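Local atomic coordinates of hypothetical protein (Pyrococcus furiosus, PDB entry 2FZF), a protein that is of unknown function but has a rubrerythrin-like sequence of the ferritin clan, many of whose members bind a pair of iron ions in a helical bundle. Residues G26-K30 with V82-H88. Sequence-based numbering, arbitrary orientation.
Sequences GMAIK and VVFPKEH
The carbonyl oxygen of G26 takes the helical hydrogen bond from K30 N at 2.9 Å and also meets the edge of the F84 ring, whose CD2 comes to 3.0 Å from G26 O. Further along that edge, I29 CB lies in the ring plane, 3.8 Å from F84 CE2. CG1 of V82, a neighbour in the same loop, sits over one face of the ring, displaced toward its rim. That methyl also faces the end of I29, tip to tip, with V82 CG1 3.7 Å from I29 CD1. K30 runs extended past the phenyl group, and its NZ comes to 3.6 Å from P85 O. At the other end of the contact, M27 crosses the proline ring at about a right angle, M27 CG to P85 CG being 3.4 Å. Its chain then bends at chi3 (43°), bringing CE to 3.5 Å from H88 CA. An alanine in place of M27 would probably open a gap beside the P85 ring and the H88 backbone, where CG and CE now pack. The loop joining helix 63-76 to helix 103-129 thus packs on the flank of helix 21-44, consistent with the long connection between the two helix pairs of a ferritin-like bundle; inside, I29 meets L69 of helix 63-76 and M27 reaches F123 of helix 103-129.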
loop_
_atom_site.group_PDB
_atom_site.type_symbol
_atom_site.label_atom_id
_atom_site.label_comp_id
_atom_site.label_asym_id
_atom_site.label_seq_id
_atom_site.Cartn_x
_atom_site.Cartn_y
_atom_site.Cartn_z
ATOM N N GLY A 26 20.426 -4.539 -13.141
ATOM C CA GLY A 26 20.914 -3.187 -13.339
ATOM C C GLY A 26 19.748 -2.242 -13.625
ATOM O O GLY A 26 19.705 -1.106 -13.152
ATOM N N MET A 27 18.801 -2.730 -14.421
ATOM C CA MET A 27 17.605 -1.982 -14.782
ATOM C C MET A 27 16.834 -1.639 -13.520
ATOM O O MET A 27 16.419 -0.492 -13.332
ATOM C CB MET A 27 16.720 -2.817 -15.713
ATOM C CG MET A 27 17.214 -2.878 -17.153
ATOM S SD MET A 27 16.061 -3.669 -18.339
ATOM C CE MET A 27 14.519 -2.937 -17.818
ATOM N N ALA A 28 16.650 -2.649 -12.668
ATOM C CA ALA A 28 15.937 -2.510 -11.392
ATOM C C ALA A 28 16.547 -1.394 -10.560
ATOM O O ALA A 28 15.855 -0.480 -10.128
ATOM C CB ALA A 28 15.995 -3.812 -10.625
ATOM N N ILE A 29 17.856 -1.483 -10.347
ATOM C CA ILE A 29 18.570 -0.475 -9.592
ATOM C C ILE A 29 18.310 0.896 -10.215
ATOM O O ILE A 29 17.967 1.852 -9.516
ATOM C CB ILE A 29 20.087 -0.729 -9.608
ATOM C CG1 ILE A 29 20.401 -2.100 -8.993
ATOM C CG2 ILE A 29 20.798 0.378 -8.861
ATOM C CD1 ILE A 29 21.872 -2.470 -9.022
ATOM N N LYS A 30 18.465 0.976 -11.532
ATOM C CA LYS A 30 18.270 2.216 -12.256
ATOM C C LYS A 30 16.877 2.751 -12.026
ATOM O O LYS A 30 16.686 3.947 -11.816
ATOM C CB LYS A 30 18.499 1.992 -13.757
ATOM C CG LYS A 30 18.708 3.253 -14.588
ATOM C CD LYS A 30 19.288 2.919 -15.972
ATOM C CE LYS A 30 19.686 4.194 -16.767
ATOM N NZ LYS A 30 20.475 3.898 -18.021
ATOM N N VAL A 82 28.165 -3.046 -11.265
ATOM C CA VAL A 82 26.837 -3.002 -11.855
ATOM C C VAL A 82 26.890 -2.401 -13.249
ATOM O O VAL A 82 27.615 -1.439 -13.504
ATOM C CB VAL A 82 25.867 -2.164 -10.988
ATOM C CG1 VAL A 82 24.476 -2.161 -11.618
ATOM C CG2 VAL A 82 25.817 -2.724 -9.576
ATOM N N VAL A 83 26.118 -2.983 -14.155
ATOM C CA VAL A 83 26.051 -2.491 -15.523
ATOM C C VAL A 83 24.613 -2.077 -15.862
ATOM O O VAL A 83 23.674 -2.847 -15.677
ATOM C CB VAL A 83 26.531 -3.573 -16.527
ATOM C CG1 VAL A 83 25.856 -4.922 -16.227
ATOM C CG2 VAL A 83 26.223 -3.119 -17.952
ATOM N N PHE A 84 24.443 -0.856 -16.353
ATOM C CA PHE A 84 23.115 -0.380 -16.706
ATOM C C PHE A 84 22.874 -0.374 -18.214
ATOM O O PHE A 84 23.535 0.361 -18.962
ATOM C CB PHE A 84 22.882 1.035 -16.156
ATOM C CG PHE A 84 23.054 1.140 -14.669
ATOM C CD1 PHE A 84 24.239 1.623 -14.128
ATOM C CD2 PHE A 84 22.053 0.689 -13.806
ATOM C CE1 PHE A 84 24.426 1.657 -12.757
ATOM C CE2 PHE A 84 22.231 0.718 -12.432
ATOM C CZ PHE A 84 23.419 1.200 -11.903
ATOM N N PRO A 85 21.934 -1.208 -18.685
ATOM C CA PRO A 85 21.637 -1.250 -20.117
ATOM C C PRO A 85 20.924 0.038 -20.556
ATOM O O PRO A 85 20.268 0.691 -19.746
ATOM C CB PRO A 85 20.761 -2.499 -20.247
ATOM C CG PRO A 85 20.099 -2.598 -18.915
ATOM C CD PRO A 85 21.208 -2.265 -17.961
ATOM N N LYS A 86 21.060 0.406 -21.828
ATOM C CA LYS A 86 20.416 1.614 -22.335
ATOM C C LYS A 86 18.899 1.463 -22.298
ATOM O O LYS A 86 18.177 2.396 -21.959
ATOM C CB LYS A 86 20.862 1.901 -23.779
ATOM C CG LYS A 86 22.339 2.273 -23.944
ATOM C CD LYS A 86 23.131 1.208 -24.704
ATOM C CE LYS A 86 22.699 1.111 -26.168
ATOM N NZ LYS A 86 23.449 0.064 -26.941
ATOM N N GLU A 87 18.417 0.278 -22.646
ATOM C CA GLU A 87 16.988 0.047 -22.662
ATOM C C GLU A 87 16.429 -0.064 -21.242
ATOM O O GLU A 87 17.171 -0.207 -20.261
ATOM C CB GLU A 87 16.663 -1.216 -23.478
ATOM C CG GLU A 87 17.157 -1.218 -24.960
ATOM C CD GLU A 87 16.508 -0.151 -25.869
ATOM O OE1 GLU A 87 15.265 0.032 -25.837
ATOM O OE2 GLU A 87 17.255 0.494 -26.644
ATOM N N HIS A 88 15.111 0.029 -21.131
ATOM C CA HIS A 88 14.472 -0.071 -19.834
ATOM C C HIS A 88 12.998 -0.441 -19.963
ATOM O O HIS A 88 12.301 0.015 -20.874
ATOM C CB HIS A 88 14.644 1.244 -19.064
ATOM C CG HIS A 88 13.836 2.389 -19.600
ATOM N ND1 HIS A 88 12.460 2.413 -19.559
ATOM C CD2 HIS A 88 14.220 3.578 -20.122
ATOM C CE1 HIS A 88 12.028 3.569 -20.029
ATOM N NE2 HIS A 88 13.073 4.295 -20.376
#